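Long-range contact in 223aa long hypothetical arylmalonate decarboxylase (Sulfolobus tokodaii, PDB 2DGD), which is of unknown function but is probably an arylmalonate decarboxylase-like lyase of the aspartate/glutamate racemase superfamily: residues 108-117 and 168-179. Numbering follows the deposited sequence.
Sequences VRKLWIGTPY and EVLKADAVYIAC
Carboxylate oxygen OD2 of D173 accepts two backbone N-H groups, from R109 N (3.0 Å) and K110 N (2.6 Å), which reach it from opposite faces of the carboxylate plane, both on the anti side. These bonds tie together the residues leading into two neighbouring parallel strands, 110-115 and 174-177, central in a four-stranded sheet of an alpha/beta fold. D173 N returns a bond to K110 O from above the carbonyl plane, closing the grip on K110. Replacing the carboxylate of D173 with the methyl of an alanine would probably leave both amides without their shared acceptor and the loop at 108-109 less firmly held. Further along, W112 and G114 exchange regular parallel-sheet bonds with A174, Y176 and A178. The indole of W112, turned by a chi1 of -166° that sets CG anti to N, takes V169 CG2 over one face, 3.4 Å from the five-membered ring centroid, a CH-pi contact almost on the ring normal. E168 OE1 lies in the plane at the indole edge and takes a weak bond from NE1. L195 of helix 187-195 also packs against V169 and V175. On the sheet face away from W112 and V175, L111 CD1 meets Y176 CB. Beyond the strands, C179 CB sits 3.7 Å from P116 CG.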
ATOM      1  N   VAL A 108      -9.838  31.326  20.925  1.00 35.58           N
ATOM      2  CA  VAL A 108     -11.266  31.163  20.727  1.00 35.44           C
ATOM      3  C   VAL A 108     -12.093  32.080  21.617  1.00 36.70           C
ATOM      4  O   VAL A 108     -11.943  32.071  22.838  1.00 37.32           O
ATOM      5  CB  VAL A 108     -11.683  29.696  20.982  1.00 34.39           C
ATOM      6  CG1 VAL A 108     -13.195  29.570  20.988  1.00 33.62           C
ATOM      7  CG2 VAL A 108     -11.087  28.802  19.912  1.00 31.64           C
ATOM      8  N   ARG A 109     -12.961  32.880  20.998  1.00 37.75           N
ATOM      9  CA  ARG A 109     -13.832  33.776  21.745  1.00 39.15           C
ATOM     10  C   ARG A 109     -15.294  33.354  21.600  1.00 37.77           C
ATOM     11  O   ARG A 109     -16.046  33.354  22.574  1.00 38.34           O
ATOM     12  CB  ARG A 109     -13.648  35.226  21.291  1.00 42.86           C
ATOM     13  CG  ARG A 109     -12.336  35.847  21.736  1.00 50.74           C
ATOM     14  CD  ARG A 109     -12.456  37.367  21.881  1.00 58.96           C
ATOM     15  NE  ARG A 109     -11.504  38.098  21.042  1.00 66.00           N
ATOM     16  CZ  ARG A 109     -11.458  38.024  19.713  1.00 68.92           C
ATOM     17  NH1 ARG A 109     -10.553  38.729  19.040  1.00 70.00           N
ATOM     18  NH2 ARG A 109     -12.312  37.246  19.053  1.00 70.44           N
ATOM     19  N   LYS A 110     -15.701  33.000  20.383  1.00 35.67           N
ATOM     20  CA  LYS A 110     -17.070  32.550  20.140  1.00 33.53           C
ATOM     21  C   LYS A 110     -17.077  31.022  20.126  1.00 31.35           C
ATOM     22  O   LYS A 110     -16.266  30.391  19.453  1.00 30.26           O
ATOM     23  CB  LYS A 110     -17.587  33.114  18.816  1.00 34.27           C
ATOM     24  CG  LYS A 110     -17.831  34.606  18.870  1.00 36.31           C
ATOM     25  CD  LYS A 110     -18.122  35.180  17.504  1.00 38.69           C
ATOM     26  CE  LYS A 110     -18.374  36.671  17.595  1.00 40.76           C
ATOM     27  NZ  LYS A 110     -18.476  37.301  16.249  1.00 43.68           N
ATOM     28  N   LEU A 111     -18.001  30.430  20.868  1.00 29.51           N
ATOM     29  CA  LEU A 111     -18.057  28.984  20.974  1.00 29.17           C
ATOM     30  C   LEU A 111     -19.453  28.372  20.793  1.00 29.75           C
ATOM     31  O   LEU A 111     -20.460  28.949  21.224  1.00 29.81           O
ATOM     32  CB  LEU A 111     -17.505  28.588  22.347  1.00 27.98           C
ATOM     33  CG  LEU A 111     -17.298  27.119  22.701  1.00 27.85           C
ATOM     34  CD1 LEU A 111     -16.143  26.565  21.883  1.00 29.75           C
ATOM     35  CD2 LEU A 111     -16.995  26.984  24.183  1.00 26.67           C
ATOM     36  N   TRP A 112     -19.505  27.212  20.139  1.00 28.09           N
ATOM     37  CA  TRP A 112     -20.757  26.489  19.957  1.00 25.58           C
ATOM     38  C   TRP A 112     -20.549  25.219  20.782  1.00 25.88           C
ATOM     39  O   TRP A 112     -19.521  24.544  20.640  1.00 27.73           O
ATOM     40  CB  TRP A 112     -20.989  26.123  18.500  1.00 24.38           C
ATOM     41  CG  TRP A 112     -22.407  25.686  18.256  1.00 26.36           C
ATOM     42  CD1 TRP A 112     -23.452  26.475  17.860  1.00 25.24           C
ATOM     43  CD2 TRP A 112     -22.952  24.370  18.454  1.00 26.28           C
ATOM     44  NE1 TRP A 112     -24.609  25.735  17.801  1.00 24.95           N
ATOM     45  CE2 TRP A 112     -24.333  24.441  18.158  1.00 24.69           C
ATOM     46  CE3 TRP A 112     -22.407  23.139  18.853  1.00 25.57           C
ATOM     47  CZ2 TRP A 112     -25.178  23.332  18.246  1.00 25.06           C
ATOM     48  CZ3 TRP A 112     -23.252  22.030  18.941  1.00 26.98           C
ATOM     49  CH2 TRP A 112     -24.624  22.138  18.637  1.00 26.20           C
ATOM     50  N   ILE A 113     -21.510  24.889  21.639  1.00 23.34           N
ATOM     51  CA  ILE A 113     -21.374  23.722  22.506  1.00 21.57           C
ATOM     52  C   ILE A 113     -22.338  22.564  22.261  1.00 21.60           C
ATOM     53  O   ILE A 113     -23.556  22.733  22.279  1.00 21.11           O
ATOM     54  CB  ILE A 113     -21.496  24.148  23.985  1.00 19.85           C
ATOM     55  CG1 ILE A 113     -20.375  25.120  24.328  1.00 19.67           C
ATOM     56  CG2 ILE A 113     -21.449  22.937  24.900  1.00 18.11           C
ATOM     57  CD1 ILE A 113     -20.547  25.787  25.668  1.00 21.58           C
ATOM     58  N   GLY A 114     -21.777  21.378  22.042  1.00 20.82           N
ATOM     59  CA  GLY A 114     -22.593  20.199  21.840  1.00 20.72           C
ATOM     60  C   GLY A 114     -22.420  19.292  23.043  1.00 20.96           C
ATOM     61  O   GLY A 114     -21.307  19.143  23.537  1.00 21.34           O
ATOM     62  N   THR A 115     -23.506  18.699  23.532  1.00 21.53           N
ATOM     63  CA  THR A 115     -23.429  17.803  24.688  1.00 22.44           C
ATOM     64  C   THR A 115     -24.337  16.586  24.504  1.00 23.45           C
ATOM     65  O   THR A 115     -25.140  16.525  23.573  1.00 24.14           O
ATOM     66  CB  THR A 115     -23.866  18.498  26.005  1.00 21.75           C
ATOM     67  OG1 THR A 115     -25.289  18.435  26.125  1.00 22.39           O
ATOM     68  CG2 THR A 115     -23.444  19.946  26.022  1.00 20.66           C
ATOM     69  N   PRO A 116     -24.200  15.585  25.380  1.00 24.01           N
ATOM     70  CA  PRO A 116     -25.053  14.408  25.244  1.00 25.24           C
ATOM     71  C   PRO A 116     -26.197  14.473  26.261  1.00 26.47           C
ATOM     72  O   PRO A 116     -27.082  13.623  26.270  1.00 25.97           O
ATOM     73  CB  PRO A 116     -24.087  13.272  25.536  1.00 24.27           C
ATOM     74  CG  PRO A 116     -23.277  13.840  26.649  1.00 23.84           C
ATOM     75  CD  PRO A 116     -23.022  15.283  26.216  1.00 23.82           C
ATOM     76  N   TYR A 117     -26.170  15.510  27.095  1.00 28.35           N
ATOM     77  CA  TYR A 117     -27.150  15.712  28.164  1.00 30.69           C
ATOM     78  C   TYR A 117     -28.524  16.226  27.752  1.00 32.02           C
ATOM     79  O   TYR A 117     -28.787  16.503  26.585  1.00 32.60           O
ATOM     80  CB  TYR A 117     -26.591  16.685  29.201  1.00 30.84           C
ATOM     81  CG  TYR A 117     -25.131  16.497  29.509  1.00 31.51           C
ATOM     82  CD1 TYR A 117     -24.646  15.278  29.967  1.00 32.21           C
ATOM     83  CD2 TYR A 117     -24.233  17.550  29.359  1.00 32.84           C
ATOM     84  CE1 TYR A 117     -23.300  15.108  30.271  1.00 33.34           C
ATOM     85  CE2 TYR A 117     -22.889  17.397  29.658  1.00 33.76           C
ATOM     86  CZ  TYR A 117     -22.426  16.175  30.115  1.00 34.52           C
ATOM     87  OH  TYR A 117     -21.094  16.036  30.438  1.00 34.97           O
ATOM     88  N   GLU A 168     -25.652  28.563  13.049  1.00 35.15           N
ATOM     89  CA  GLU A 168     -25.052  29.158  14.234  1.00 35.04           C
ATOM     90  C   GLU A 168     -23.599  28.714  14.372  1.00 33.54           C
ATOM     91  O   GLU A 168     -22.711  29.529  14.629  1.00 32.92           O
ATOM     92  CB  GLU A 168     -25.781  28.725  15.496  1.00 37.61           C
ATOM     93  CG  GLU A 168     -27.278  28.790  15.465  1.00 43.35           C
ATOM     94  CD  GLU A 168     -27.853  28.242  16.765  1.00 48.90           C
ATOM     95  OE1 GLU A 168     -27.598  27.048  17.068  1.00 49.78           O
ATOM     96  OE2 GLU A 168     -28.543  29.002  17.492  1.00 52.02           O
ATOM     97  N   VAL A 169     -23.370  27.410  14.224  1.00 30.75           N
ATOM     98  CA  VAL A 169     -22.030  26.853  14.358  1.00 28.10           C
ATOM     99  C   VAL A 169     -21.011  27.654  13.570  1.00 27.55           C
ATOM    100  O   VAL A 169     -19.896  27.881  14.047  1.00 27.90           O
ATOM    101  CB  VAL A 169     -21.976  25.379  13.897  1.00 27.03           C
ATOM    102  CG1 VAL A 169     -20.530  24.918  13.797  1.00 26.16           C
ATOM    103  CG2 VAL A 169     -22.720  24.500  14.882  1.00 24.96           C
ATOM    104  N   LEU A 170     -21.401  28.087  12.372  1.00 25.88           N
ATOM    105  CA  LEU A 170     -20.516  28.861  11.507  1.00 23.12           C
ATOM    106  C   LEU A 170     -20.201  30.225  12.066  1.00 22.40           C
ATOM    107  O   LEU A 170     -19.345  30.921  11.544  1.00 21.80           O
ATOM    108  CB  LEU A 170     -21.126  29.018  10.115  1.00 19.63           C
ATOM    109  CG  LEU A 170     -21.210  27.724   9.309  1.00 17.61           C
ATOM    110  CD1 LEU A 170     -21.754  28.028   7.928  1.00 16.08           C
ATOM    111  CD2 LEU A 170     -19.830  27.078   9.208  1.00 12.56           C
ATOM    112  N   LYS A 171     -20.901  30.610  13.125  1.00 23.80           N
ATOM    113  CA  LYS A 171     -20.667  31.902  13.752  1.00 24.96           C
ATOM    114  C   LYS A 171     -19.635  31.786  14.865  1.00 25.50           C
ATOM    115  O   LYS A 171     -19.167  32.789  15.394  1.00 26.88           O
ATOM    116  CB  LYS A 171     -21.964  32.459  14.341  1.00 25.16           C
ATOM    117  CG  LYS A 171     -23.026  32.799  13.323  1.00 26.81           C
ATOM    118  CD  LYS A 171     -24.315  33.143  14.035  1.00 29.47           C
ATOM    119  CE  LYS A 171     -25.407  33.541  13.071  1.00 29.93           C
ATOM    120  NZ  LYS A 171     -26.667  33.720  13.837  1.00 33.84           N
ATOM    121  N   ALA A 172     -19.282  30.559  15.225  1.00 26.30           N
ATOM    122  CA  ALA A 172     -18.320  30.327  16.296  1.00 26.07           C
ATOM    123  C   ALA A 172     -16.883  30.245  15.790  1.00 25.34           C
ATOM    124  O   ALA A 172     -16.639  30.153  14.586  1.00 23.92           O
ATOM    125  CB  ALA A 172     -18.683  29.041  17.044  1.00 26.70           C
ATOM    126  N   ASP A 173     -15.935  30.296  16.719  1.00 25.11           N
ATOM    127  CA  ASP A 173     -14.523  30.201  16.373  1.00 26.19           C
ATOM    128  C   ASP A 173     -14.119  28.746  16.489  1.00 26.63           C
ATOM    129  O   ASP A 173     -13.096  28.324  15.949  1.00 26.67           O
ATOM    130  CB  ASP A 173     -13.660  31.017  17.333  1.00 26.71           C
ATOM    131  CG  ASP A 173     -13.915  32.492  17.228  1.00 28.28           C
ATOM    132  OD1 ASP A 173     -13.905  33.004  16.092  1.00 30.36           O
ATOM    133  OD2 ASP A 173     -14.118  33.143  18.277  1.00 29.82           O
ATOM    134  N   ALA A 174     -14.937  27.984  17.208  1.00 26.41           N
ATOM    135  CA  ALA A 174     -14.675  26.572  17.424  1.00 24.76           C
ATOM    136  C   ALA A 174     -15.892  25.919  18.045  1.00 23.81           C
ATOM    137  O   ALA A 174     -16.774  26.602  18.565  1.00 23.85           O
ATOM    138  CB  ALA A 174     -13.472  26.401  18.346  1.00 22.57           C
ATOM    139  N   VAL A 175     -15.925  24.594  17.983  1.00 22.70           N
ATOM    140  CA  VAL A 175     -17.003  23.805  18.557  1.00 21.95           C
ATOM    141  C   VAL A 175     -16.416  22.974  19.688  1.00 23.05           C
ATOM    142  O   VAL A 175     -15.268  22.519  19.615  1.00 21.98           O
ATOM    143  CB  VAL A 175     -17.612  22.839  17.522  1.00 21.65           C
ATOM    144  CG1 VAL A 175     -18.524  21.848  18.215  1.00 20.99           C
ATOM    145  CG2 VAL A 175     -18.374  23.610  16.456  1.00 21.43           C
ATOM    146  N   TYR A 176     -17.199  22.780  20.740  1.00 23.68           N
ATOM    147  CA  TYR A 176     -16.752  21.976  21.866  1.00 24.92           C
ATOM    148  C   TYR A 176     -17.791  20.903  22.130  1.00 24.51           C
ATOM    149  O   TYR A 176     -18.976  21.205  22.230  1.00 25.26           O
ATOM    150  CB  TYR A 176     -16.573  22.846  23.117  1.00 26.07           C
ATOM    151  CG  TYR A 176     -16.452  22.055  24.410  1.00 27.05           C
ATOM    152  CD1 TYR A 176     -15.431  21.122  24.594  1.00 27.75           C
ATOM    153  CD2 TYR A 176     -17.371  22.231  25.442  1.00 26.98           C
ATOM    154  CE1 TYR A 176     -15.332  20.380  25.776  1.00 27.93           C
ATOM    155  CE2 TYR A 176     -17.280  21.498  26.625  1.00 27.75           C
ATOM    156  CZ  TYR A 176     -16.260  20.573  26.785  1.00 28.75           C
ATOM    157  OH  TYR A 176     -16.181  19.837  27.951  1.00 30.96           O
ATOM    158  N   ILE A 177     -17.351  19.652  22.226  1.00 24.19           N
ATOM    159  CA  ILE A 177     -18.265  18.547  22.502  1.00 24.22           C
ATOM    160  C   ILE A 177     -17.935  17.992  23.880  1.00 24.77           C
ATOM    161  O   ILE A 177     -16.889  17.370  24.074  1.00 27.62           O
ATOM    162  CB  ILE A 177     -18.134  17.439  21.436  1.00 22.95           C
ATOM    163  CG1 ILE A 177     -18.448  18.018  20.059  1.00 22.77           C
ATOM    164  CG2 ILE A 177     -19.103  16.315  21.724  1.00 22.05           C
ATOM    165  CD1 ILE A 177     -18.207  17.056  18.919  1.00 23.15           C
ATOM    166  N   ALA A 178     -18.836  18.217  24.832  1.00 23.95           N
ATOM    167  CA  ALA A 178     -18.644  17.782  26.216  1.00 23.65           C
ATOM    168  C   ALA A 178     -18.869  16.299  26.512  1.00 23.56           C
ATOM    169  O   ALA A 178     -19.525  15.592  25.756  1.00 24.55           O
ATOM    170  CB  ALA A 178     -19.521  18.620  27.133  1.00 21.66           C
ATOM    171  N   CYS A 179     -18.303  15.863  27.634  1.00 23.54           N
ATOM    172  CA  CYS A 179     -18.382  14.496  28.159  1.00 25.40           C
ATOM    173  C   CYS A 179     -17.402  13.503  27.542  1.00 25.53           C
ATOM    174  O   CYS A 179     -17.334  13.340  26.320  1.00 26.67           O
ATOM    175  CB  CYS A 179     -19.807  13.929  28.058  1.00 26.27           C
ATOM    176  SG  CYS A 179     -20.154  12.672  29.340  1.00 25.95           S
TER